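Local coordinates for ABC transporter, substrate binding protein (Mannopine) (Agrobacterium fabrum, PDB 5L9S) that probably binds mannopine in the periplasm as the substrate-capturing component of an ABC transporter, and is seen here in its open, unliganded form, at residues Gly102-Leu113 with Ser227-Ile238; Val37-Val48 with Trp59-Gln68. One frame throughout, in Å; residues are numbered along the deposited sequence.

The two contacts meet in one sheet, because strand 61-65 of contact 2 is a neighbour of strand 224-240 of contact 1; Arg237 N lies 2.8 Å from Asp64 O at the seam, a probable hydrogen bond. Contact 1 is core: its centre is about 3 Å from the centre of the chain, and main-chain bonds between two antiparallel strands dominate it. Contact 2, with its centre about 15 Å from that point, is only partly buried. There helix 41-48 and Val37 meet segment 59-68 mainly through side chains, hydrophobic round Trp59 and Tyr62 and ionic at Asp64. Glu66, just past strand 61-65, salt-bridges Lys105 of contact 1.

Contact 1 (Gly102-Leu113 with Ser227-Ile238); sequences GGAKLQSTSTLL and SYDGAFLVGDRI
Arg237 reaches across to Gly103 from the end of an antiparallel strand pair. Its CB lies 3.6 Å from Ala104 O, with CG anti to the carbonyl carbon (chi1 -52°), and the bend at chi3 (77°) turns NE toward Gly103 O, with CD 4.0 Å from that oxygen. NE and NH2 both donate to Gly103 O, each at 2.8 Å, a side-on grip in which the two donors come from the same face of the carbonyl plane and NE stands well above it. NH2 also bonds Asp97 O, which further fixes the rotation of the group. NH1 comes 3.6 Å from Lys105 NZ, while Lys105 CD lies over one guanidinium face; Glu66 salt-bridges the lysine and probably offsets the like charges.

Backbone bonds hold the rest, among them a nearly straight one from Leu106 N to Asp236 O (177°). At Ser108 and Gly235 the strands close to 3.7 Å between CA atoms, and Gly235 CA makes a CA-H...O contact with Gln107 O at 3.2 Å. Farther along, Leu233 CG packs 3.5 Å from Ser108 CB, and one water joins Thr111 OG1 to Phe232 O.

Strand 206-210 also pairs with strand 103-116. Helix 12-30 covers Leu106 and Ile238 through Trp22, whereas helix 149-158 packs against Thr111, Phe232 and Val234.

Contact 2 (Val37-Val48 with Trp59-Gln68); sequences VSGTDAEKRAKV and WDLYLDGEIQ
Helix 41-48 passes over strand 61-65 at an axis separation of 9.1 Å, their N-to-C directions 131° apart, after strand 37-38 has led into the helix through a short loop. Val37 on that strand and Lys44, Lys47 and Val48 on the helix gather round the indole of Trp59: Val37 CG1 meets CZ2, Lys44 CG lies 3.7 Å from CZ3, and Lys47 CB approaches CH2. With CG1 anti to the backbone N (chi1 174°), Val48 turns CG2 to two rings, 3.7 Å from Trp59 CE3 and over one face of Tyr62 in a CH-pi contact.

Toward the start of the helix the chemistry turns ionic. Arg45 NH1 forms a salt bridge with Asp64 OD1 at 2.8 Å, the oxygen lying at the guanidinium edge, and a weak bond to OD2; Gln68 crosses the arginine obliquely, its CG 3.5 Å from Arg45 NH1. Lys44 NZ pairs with Asp41 OD1 and makes a weak bond to Leu63 O at 3.3 Å. Thr40 and Glu43 close the helix start with a capping box.

This beta-alpha-beta crossover, helix 41-53 linking strands 33-38 and 61-65 on either side of strand 4-9, is characteristic of the lobes of type 2 periplasmic binding proteins.

Contact 1 (Gly102-Leu113 with Ser227-Ile238)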
loop_
_atom_site.group_PDB
_atom_site.type_symbol
_atom_site.label_atom_id
_atom_site.label_comp_id
_atom_site.label_asym_id
_atom_site.label_seq_id
_atom_site.Cartn_x
_atom_site.Cartn_y
_atom_site.Cartn_z
ATOM N N GLY A 102 5.033 6.270 13.500
ATOM C CA GLY A 102 3.665 6.580 13.114
ATOM C C GLY A 102 2.641 5.477 13.236
ATOM O O GLY A 102 1.440 5.753 13.151
ATOM N N GLY A 103 3.097 4.238 13.407
ATOM C CA GLY A 103 2.180 3.117 13.551
ATOM C C GLY A 103 2.682 1.763 13.107
ATOM O O GLY A 103 3.802 1.643 12.600
ATOM N N ALA A 104 1.833 0.724 13.310
ATOM C CA ALA A 104 2.126 -0.660 12.971
ATOM C C ALA A 104 1.584 -0.960 11.598
ATOM O O ALA A 104 0.520 -0.461 11.270
ATOM C CB ALA A 104 1.492 -1.588 13.993
ATOM N N LYS A 105 2.285 -1.783 10.790
ATOM C CA LYS A 105 1.793 -2.148 9.470
ATOM C C LYS A 105 0.597 -3.094 9.613
ATOM O O LYS A 105 0.656 -4.079 10.353
ATOM C CB LYS A 105 2.887 -2.805 8.608
ATOM C CG LYS A 105 2.648 -2.662 7.094
ATOM C CD LYS A 105 3.468 -1.493 6.446
ATOM C CE LYS A 105 4.843 -1.912 5.971
ATOM N NZ LYS A 105 5.760 -0.760 5.740
ATOM N N LEU A 106 -0.487 -2.787 8.905
ATOM C CA LEU A 106 -1.649 -3.653 8.907
ATOM C C LEU A 106 -1.495 -4.580 7.716
ATOM O O LEU A 106 -1.388 -5.796 7.892
ATOM C CB LEU A 106 -2.939 -2.836 8.809
ATOM C CG LEU A 106 -4.204 -3.640 8.874
ATOM C CD1 LEU A 106 -4.523 -4.059 10.297
ATOM C CD2 LEU A 106 -5.346 -2.864 8.302
ATOM N N GLN A 107 -1.453 -4.012 6.505
ATOM C CA GLN A 107 -1.344 -4.781 5.265
ATOM C C GLN A 107 -0.785 -3.884 4.170
ATOM O O GLN A 107 -0.914 -2.663 4.272
ATOM C CB GLN A 107 -2.712 -5.372 4.856
ATOM C CG GLN A 107 -3.883 -4.382 4.853
ATOM C CD GLN A 107 -4.001 -3.418 3.696
ATOM O OE1 GLN A 107 -4.813 -2.493 3.765
ATOM N NE2 GLN A 107 -3.228 -3.573 2.615
ATOM N N SER A 108 -0.229 -4.478 3.098
ATOM C CA SER A 108 0.318 -3.699 1.983
ATOM C C SER A 108 -0.246 -4.148 0.631
ATOM O O SER A 108 -0.645 -5.293 0.439
ATOM C CB SER A 108 1.845 -3.695 1.984
ATOM O OG SER A 108 2.413 -3.029 3.095
ATOM N N THR A 109 -0.294 -3.221 -0.289
ATOM C CA THR A 109 -0.855 -3.453 -1.587
ATOM C C THR A 109 0.229 -3.159 -2.606
ATOM O O THR A 109 1.139 -2.368 -2.342
ATOM C CB THR A 109 -2.202 -2.687 -1.674
ATOM O OG1 THR A 109 -3.169 -3.511 -1.018
ATOM C CG2 THR A 109 -2.686 -2.478 -3.080
ATOM N N SER A 110 0.162 -3.832 -3.746
ATOM C CA SER A 110 1.140 -3.667 -4.798
ATOM C C SER A 110 0.636 -2.829 -5.967
ATOM O O SER A 110 -0.549 -2.844 -6.302
ATOM C CB SER A 110 1.621 -5.028 -5.295
ATOM O OG SER A 110 2.330 -5.751 -4.303
ATOM N N THR A 111 1.553 -2.073 -6.557
ATOM C CA THR A 111 1.370 -1.291 -7.779
ATOM C C THR A 111 2.501 -1.865 -8.616
ATOM O O THR A 111 3.657 -1.819 -8.214
ATOM C CB THR A 111 1.461 0.243 -7.560
ATOM O OG1 THR A 111 0.558 0.654 -6.531
ATOM C CG2 THR A 111 1.096 1.016 -8.806
ATOM N N LEU A 112 2.152 -2.541 -9.689
ATOM C CA LEU A 112 3.147 -3.227 -10.483
ATOM C C LEU A 112 2.907 -3.146 -11.976
ATOM O O LEU A 112 1.911 -2.581 -12.431
ATOM C CB LEU A 112 3.241 -4.720 -10.046
ATOM C CG LEU A 112 1.978 -5.516 -9.645
ATOM C CD1 LEU A 112 0.900 -5.533 -10.744
ATOM C CD2 LEU A 112 2.349 -6.899 -9.307
ATOM N N LEU A 113 3.821 -3.768 -12.719
ATOM C CA LEU A 113 3.809 -3.894 -14.148
ATOM C C LEU A 113 2.879 -5.040 -14.486
ATOM O O LEU A 113 3.095 -6.170 -14.055
ATOM C CB LEU A 113 5.242 -4.194 -14.640
ATOM C CG LEU A 113 5.416 -4.544 -16.126
ATOM C CD1 LEU A 113 5.091 -3.398 -16.995
ATOM C CD2 LEU A 113 6.798 -4.960 -16.396
ATOM N N SER A 227 4.249 -8.702 -13.236
ATOM C CA SER A 227 5.580 -8.987 -12.719
ATOM C C SER A 227 5.823 -8.309 -11.357
ATOM O O SER A 227 5.445 -7.151 -11.179
ATOM C CB SER A 227 6.624 -8.569 -13.748
ATOM O OG SER A 227 7.901 -8.665 -13.150
ATOM N N TYR A 228 6.469 -9.019 -10.411
ATOM C CA TYR A 228 6.811 -8.461 -9.084
ATOM C C TYR A 228 8.145 -7.744 -9.072
ATOM O O TYR A 228 8.499 -7.189 -8.044
ATOM C CB TYR A 228 6.758 -9.517 -7.953
ATOM C CG TYR A 228 5.422 -10.211 -7.844
ATOM C CD1 TYR A 228 4.266 -9.501 -7.528
ATOM C CD2 TYR A 228 5.309 -11.575 -8.065
ATOM C CE1 TYR A 228 3.023 -10.129 -7.490
ATOM C CE2 TYR A 228 4.076 -12.210 -8.032
ATOM C CZ TYR A 228 2.936 -11.485 -7.739
ATOM O OH TYR A 228 1.727 -12.133 -7.710
ATOM N N ASP A 229 8.872 -7.735 -10.198
ATOM C CA ASP A 229 10.158 -7.067 -10.333
ATOM C C ASP A 229 9.915 -5.547 -10.329
ATOM O O ASP A 229 9.204 -5.015 -11.208
ATOM C CB ASP A 229 10.863 -7.516 -11.618
ATOM C CG ASP A 229 12.338 -7.209 -11.650
ATOM O OD1 ASP A 229 12.699 -6.092 -12.090
ATOM O OD2 ASP A 229 13.141 -8.120 -11.323
ATOM N N GLY A 230 10.440 -4.895 -9.280
ATOM C CA GLY A 230 10.291 -3.468 -9.053
ATOM C C GLY A 230 8.881 -3.044 -8.679
ATOM O O GLY A 230 8.537 -1.864 -8.817
ATOM N N ALA A 231 8.048 -3.997 -8.194
ATOM C CA ALA A 231 6.680 -3.683 -7.760
ATOM C C ALA A 231 6.729 -2.779 -6.528
ATOM O O ALA A 231 7.619 -2.915 -5.700
ATOM C CB ALA A 231 5.929 -4.965 -7.424
ATOM N N PHE A 232 5.803 -1.835 -6.424
ATOM C CA PHE A 232 5.753 -0.923 -5.291
ATOM C C PHE A 232 4.786 -1.451 -4.222
ATOM O O PHE A 232 3.577 -1.547 -4.464
ATOM C CB PHE A 232 5.422 0.502 -5.759
ATOM C CG PHE A 232 6.368 1.009 -6.829
ATOM C CD1 PHE A 232 7.590 1.593 -6.489
ATOM C CD2 PHE A 232 6.037 0.909 -8.179
ATOM C CE1 PHE A 232 8.478 2.030 -7.480
ATOM C CE2 PHE A 232 6.925 1.361 -9.169
ATOM C CZ PHE A 232 8.141 1.904 -8.813
ATOM N N LEU A 233 5.334 -1.837 -3.056
ATOM C CA LEU A 233 4.546 -2.351 -1.923
ATOM C C LEU A 233 4.288 -1.261 -0.927
ATOM O O LEU A 233 5.190 -0.864 -0.205
ATOM C CB LEU A 233 5.224 -3.554 -1.266
ATOM C CG LEU A 233 4.339 -4.413 -0.366
ATOM C CD1 LEU A 233 3.312 -5.197 -1.158
ATOM C CD2 LEU A 233 5.173 -5.337 0.471
ATOM N N VAL A 234 3.071 -0.719 -0.949
ATOM C CA VAL A 234 2.648 0.407 -0.111
ATOM C C VAL A 234 1.431 -0.022 0.679
ATOM O O VAL A 234 0.460 -0.520 0.112
ATOM C CB VAL A 234 2.353 1.690 -0.968
ATOM C CG1 VAL A 234 2.029 2.896 -0.088
ATOM C CG2 VAL A 234 3.519 2.030 -1.895
ATOM N N GLY A 235 1.455 0.215 1.969
ATOM C CA GLY A 235 0.302 -0.134 2.781
ATOM C C GLY A 235 -0.199 0.897 3.766
ATOM O O GLY A 235 0.095 2.096 3.666
ATOM N N ASP A 236 -1.024 0.401 4.690
ATOM C CA ASP A 236 -1.681 1.148 5.751
ATOM C C ASP A 236 -1.051 0.845 7.079
ATOM O O ASP A 236 -0.641 -0.292 7.326
ATOM C CB ASP A 236 -3.192 0.803 5.811
ATOM C CG ASP A 236 -4.061 1.366 4.686
ATOM O OD1 ASP A 236 -3.501 1.968 3.732
ATOM O OD2 ASP A 236 -5.299 1.206 4.759
ATOM N N ARG A 237 -1.038 1.834 7.948
ATOM C CA ARG A 237 -0.540 1.717 9.308
ATOM C C ARG A 237 -1.677 1.897 10.324
ATOM O O ARG A 237 -2.627 2.623 10.045
ATOM C CB ARG A 237 0.599 2.726 9.569
ATOM C CG ARG A 237 1.715 2.652 8.527
ATOM C CD ARG A 237 3.054 3.169 9.000
ATOM N NE ARG A 237 3.659 2.165 9.854
ATOM C CZ ARG A 237 4.705 1.414 9.533
ATOM N NH1 ARG A 237 5.359 1.621 8.396
ATOM N NH2 ARG A 237 5.134 0.484 10.368
ATOM N N ILE A 238 -1.591 1.206 11.492
ATOM C CA ILE A 238 -2.538 1.331 12.614
ATOM C C ILE A 238 -1.882 2.376 13.497
ATOM O O ILE A 238 -0.801 2.120 14.021
ATOM C CB ILE A 238 -2.778 0.008 13.416
ATOM C CG1 ILE A 238 -2.902 -1.244 12.493
ATOM C CG2 ILE A 238 -3.987 0.150 14.390
ATOM C CD1 ILE A 238 -2.417 -2.571 13.134
HETATM O O HOH W 1 1.480 0.374 -4.098
HETATM O O HOH W 2 6.315 -4.597 -10.958
#

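Contact 2 (Val37-Val48 with Trp59-Gln68)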
loop_
_atom_site.group_PDB
_atom_site.type_symbol
_atom_site.label_atom_id
_atom_site.label_comp_id
_atom_site.label_asym_id
_atom_site.label_seq_id
_atom_site.Cartn_x
_atom_site.Cartn_y
_atom_site.Cartn_z
ATOM N N VAL A 37 -15.536 2.893 13.808
ATOM C CA VAL A 37 -16.048 4.145 13.246
ATOM C C VAL A 37 -15.625 4.235 11.767
ATOM O O VAL A 37 -14.485 3.912 11.435
ATOM C CB VAL A 37 -15.620 5.377 14.087
ATOM C CG1 VAL A 37 -16.232 6.656 13.543
ATOM C CG2 VAL A 37 -16.009 5.197 15.547
ATOM N N SER A 38 -16.564 4.603 10.875
ATOM C CA SER A 38 -16.277 4.703 9.442
ATOM C C SER A 38 -16.193 6.159 8.946
ATOM O O SER A 38 -16.885 7.040 9.479
ATOM C CB SER A 38 -17.261 3.874 8.617
ATOM O OG SER A 38 -18.348 4.627 8.102
ATOM N N GLY A 39 -15.325 6.374 7.948
ATOM C CA GLY A 39 -15.095 7.660 7.303
ATOM C C GLY A 39 -13.991 7.587 6.275
ATOM O O GLY A 39 -13.233 6.619 6.268
ATOM N N THR A 40 -13.869 8.616 5.408
ATOM C CA THR A 40 -12.785 8.668 4.419
ATOM C C THR A 40 -11.470 9.001 5.137
ATOM O O THR A 40 -11.498 9.477 6.277
ATOM C CB THR A 40 -13.085 9.660 3.275
ATOM O OG1 THR A 40 -12.983 11.012 3.742
ATOM C CG2 THR A 40 -14.436 9.408 2.602
ATOM N N ASP A 41 -10.322 8.745 4.478
ATOM C CA ASP A 41 -8.989 9.024 5.035
ATOM C C ASP A 41 -8.850 10.488 5.393
ATOM O O ASP A 41 -8.324 10.777 6.461
ATOM C CB ASP A 41 -7.865 8.571 4.089
ATOM C CG ASP A 41 -7.971 7.105 3.689
ATOM O OD1 ASP A 41 -7.455 6.244 4.439
ATOM O OD2 ASP A 41 -8.600 6.817 2.639
ATOM N N ALA A 42 -9.369 11.412 4.546
ATOM C CA ALA A 42 -9.341 12.872 4.805
ATOM C C ALA A 42 -10.249 13.273 5.967
ATOM O O ALA A 42 -9.867 14.143 6.757
ATOM C CB ALA A 42 -9.719 13.655 3.559
ATOM N N GLU A 43 -11.448 12.646 6.066
ATOM C CA GLU A 43 -12.414 12.873 7.147
ATOM C C GLU A 43 -11.805 12.457 8.481
ATOM O O GLU A 43 -11.955 13.185 9.469
ATOM C CB GLU A 43 -13.667 12.024 6.936
ATOM C CG GLU A 43 -14.791 12.666 6.161
ATOM C CD GLU A 43 -15.974 11.722 6.120
ATOM O OE1 GLU A 43 -16.795 11.757 7.067
ATOM O OE2 GLU A 43 -16.013 10.865 5.208
ATOM N N LYS A 44 -11.157 11.262 8.510
ATOM C CA LYS A 44 -10.500 10.671 9.678
ATOM C C LYS A 44 -9.369 11.559 10.181
ATOM O O LYS A 44 -9.353 11.894 11.365
ATOM C CB LYS A 44 -9.979 9.276 9.344
ATOM C CG LYS A 44 -10.941 8.159 9.719
ATOM C CD LYS A 44 -10.975 7.055 8.687
ATOM C CE LYS A 44 -9.696 6.292 8.537
ATOM N NZ LYS A 44 -9.371 6.091 7.101
ATOM N N ARG A 45 -8.465 11.985 9.272
ATOM C CA ARG A 45 -7.336 12.879 9.561
ATOM C C ARG A 45 -7.836 14.149 10.210
ATOM O O ARG A 45 -7.314 14.535 11.261
ATOM C CB ARG A 45 -6.559 13.226 8.280
ATOM C CG ARG A 45 -5.703 12.094 7.776
ATOM C CD ARG A 45 -4.753 12.538 6.689
ATOM N NE ARG A 45 -5.374 12.583 5.362
ATOM C CZ ARG A 45 -5.289 11.609 4.459
ATOM N NH1 ARG A 45 -4.601 10.509 4.722
ATOM N NH2 ARG A 45 -5.867 11.743 3.273
ATOM N N ALA A 46 -8.896 14.758 9.623
ATOM C CA ALA A 46 -9.525 15.987 10.124
ATOM C C ALA A 46 -10.254 15.787 11.449
ATOM O O ALA A 46 -10.276 16.719 12.275
ATOM C CB ALA A 46 -10.469 16.548 9.082
ATOM N N LYS A 47 -10.857 14.586 11.657
ATOM C CA LYS A 47 -11.557 14.273 12.903
ATOM C C LYS A 47 -10.568 14.047 14.042
ATOM O O LYS A 47 -10.851 14.435 15.165
ATOM C CB LYS A 47 -12.485 13.074 12.732
ATOM C CG LYS A 47 -13.952 13.449 12.689
ATOM C CD LYS A 47 -14.683 12.761 11.546
ATOM C CE LYS A 47 -16.124 13.219 11.464
ATOM N NZ LYS A 47 -16.646 13.142 10.073
ATOM N N VAL A 48 -9.391 13.448 13.742
ATOM C CA VAL A 48 -8.326 13.219 14.732
ATOM C C VAL A 48 -7.706 14.556 15.149
ATOM O O VAL A 48 -7.588 14.839 16.347
ATOM C CB VAL A 48 -7.265 12.189 14.276
ATOM C CG1 VAL A 48 -6.108 12.091 15.275
ATOM C CG2 VAL A 48 -7.900 10.820 14.074
ATOM N N TRP A 59 -11.619 8.643 19.850
ATOM C CA TRP A 59 -10.962 7.528 19.171
ATOM C C TRP A 59 -9.614 7.150 19.790
ATOM O O TRP A 59 -8.897 8.015 20.291
ATOM C CB TRP A 59 -10.766 7.847 17.686
ATOM C CG TRP A 59 -11.984 8.196 16.882
ATOM C CD1 TRP A 59 -13.288 8.168 17.281
ATOM C CD2 TRP A 59 -11.990 8.620 15.512
ATOM N NE1 TRP A 59 -14.107 8.565 16.248
ATOM C CE2 TRP A 59 -13.339 8.834 15.147
ATOM C CE3 TRP A 59 -10.975 8.835 14.549
ATOM C CZ2 TRP A 59 -13.703 9.277 13.872
ATOM C CZ3 TRP A 59 -11.336 9.250 13.274
ATOM C CH2 TRP A 59 -12.686 9.447 12.940
ATOM N N ASP A 60 -9.277 5.852 19.745
ATOM C CA ASP A 60 -8.031 5.292 20.253
ATOM C C ASP A 60 -7.065 5.006 19.101
ATOM O O ASP A 60 -5.859 5.258 19.212
ATOM C CB ASP A 60 -8.309 3.978 21.006
ATOM C CG ASP A 60 -9.156 4.134 22.245
ATOM O OD1 ASP A 60 -8.663 4.705 23.223
ATOM O OD2 ASP A 60 -10.289 3.626 22.256
ATOM N N LEU A 61 -7.598 4.414 18.011
ATOM C CA LEU A 61 -6.831 4.002 16.835
ATOM C C LEU A 61 -7.527 4.394 15.557
ATOM O O LEU A 61 -8.747 4.501 15.531
ATOM C CB LEU A 61 -6.631 2.472 16.827
ATOM C CG LEU A 61 -5.875 1.809 17.970
ATOM C CD1 LEU A 61 -6.135 0.324 17.987
ATOM C CD2 LEU A 61 -4.389 2.082 17.897
ATOM N N TYR A 62 -6.751 4.577 14.493
ATOM C CA TYR A 62 -7.242 4.816 13.135
ATOM C C TYR A 62 -6.257 4.282 12.098
ATOM O O TYR A 62 -5.060 4.164 12.389
ATOM C CB TYR A 62 -7.657 6.279 12.873
ATOM C CG TYR A 62 -6.531 7.270 12.673
ATOM C CD1 TYR A 62 -5.860 7.823 13.759
ATOM C CD2 TYR A 62 -6.167 7.696 11.396
ATOM C CE1 TYR A 62 -4.836 8.762 13.582
ATOM C CE2 TYR A 62 -5.137 8.620 11.206
ATOM C CZ TYR A 62 -4.486 9.164 12.304
ATOM O OH TYR A 62 -3.469 10.073 12.138
ATOM N N LEU A 63 -6.761 3.905 10.921
ATOM C CA LEU A 63 -5.891 3.440 9.845
ATOM C C LEU A 63 -5.613 4.583 8.877
ATOM O O LEU A 63 -6.490 5.400 8.614
ATOM C CB LEU A 63 -6.509 2.251 9.073
ATOM C CG LEU A 63 -6.903 1.003 9.871
ATOM C CD1 LEU A 63 -7.663 0.034 8.995
ATOM C CD2 LEU A 63 -5.688 0.301 10.472
ATOM N N ASP A 64 -4.409 4.623 8.317
ATOM C CA ASP A 64 -4.016 5.592 7.287
ATOM C C ASP A 64 -2.842 5.048 6.495
ATOM O O ASP A 64 -2.108 4.212 7.010
ATOM C CB ASP A 64 -3.664 6.973 7.890
ATOM C CG ASP A 64 -3.980 8.163 6.982
ATOM O OD1 ASP A 64 -4.163 7.950 5.751
ATOM O OD2 ASP A 64 -4.048 9.301 7.499
ATOM N N GLY A 65 -2.653 5.543 5.274
ATOM C CA GLY A 65 -1.546 5.152 4.413
ATOM C C GLY A 65 -0.209 5.367 5.081
ATOM O O GLY A 65 -0.059 6.304 5.869
ATOM N N GLU A 66 0.769 4.507 4.778
ATOM C CA GLU A 66 2.093 4.551 5.402
ATOM C C GLU A 66 2.896 5.828 5.102
ATOM O O GLU A 66 3.680 6.273 5.941
ATOM C CB GLU A 66 2.908 3.283 5.096
ATOM C CG GLU A 66 3.412 3.073 3.672
ATOM C CD GLU A 66 4.343 1.877 3.565
ATOM O OE1 GLU A 66 5.427 1.906 4.190
ATOM O OE2 GLU A 66 3.961 0.887 2.906
ATOM N N ILE A 67 2.663 6.438 3.940
ATOM C CA ILE A 67 3.330 7.680 3.563
ATOM C C ILE A 67 2.742 8.835 4.365
ATOM O O ILE A 67 3.478 9.725 4.767
ATOM C CB ILE A 67 3.352 7.897 2.018
ATOM C CG1 ILE A 67 4.294 6.873 1.379
ATOM C CG2 ILE A 67 3.781 9.352 1.645
ATOM C CD1 ILE A 67 3.882 6.450 0.081
ATOM N N GLN A 68 1.437 8.794 4.662
ATOM C CA GLN A 68 0.846 9.834 5.485
ATOM C C GLN A 68 1.231 9.605 6.973
ATOM O O GLN A 68 1.307 10.575 7.732
ATOM C CB GLN A 68 -0.688 9.921 5.252
ATOM C CG GLN A 68 -1.472 10.875 6.186
ATOM C CD GLN A 68 -1.144 12.359 6.073
ATOM O OE1 GLN A 68 -0.861 12.912 5.002
ATOM N NE2 GLN A 68 -1.238 13.059 7.187
#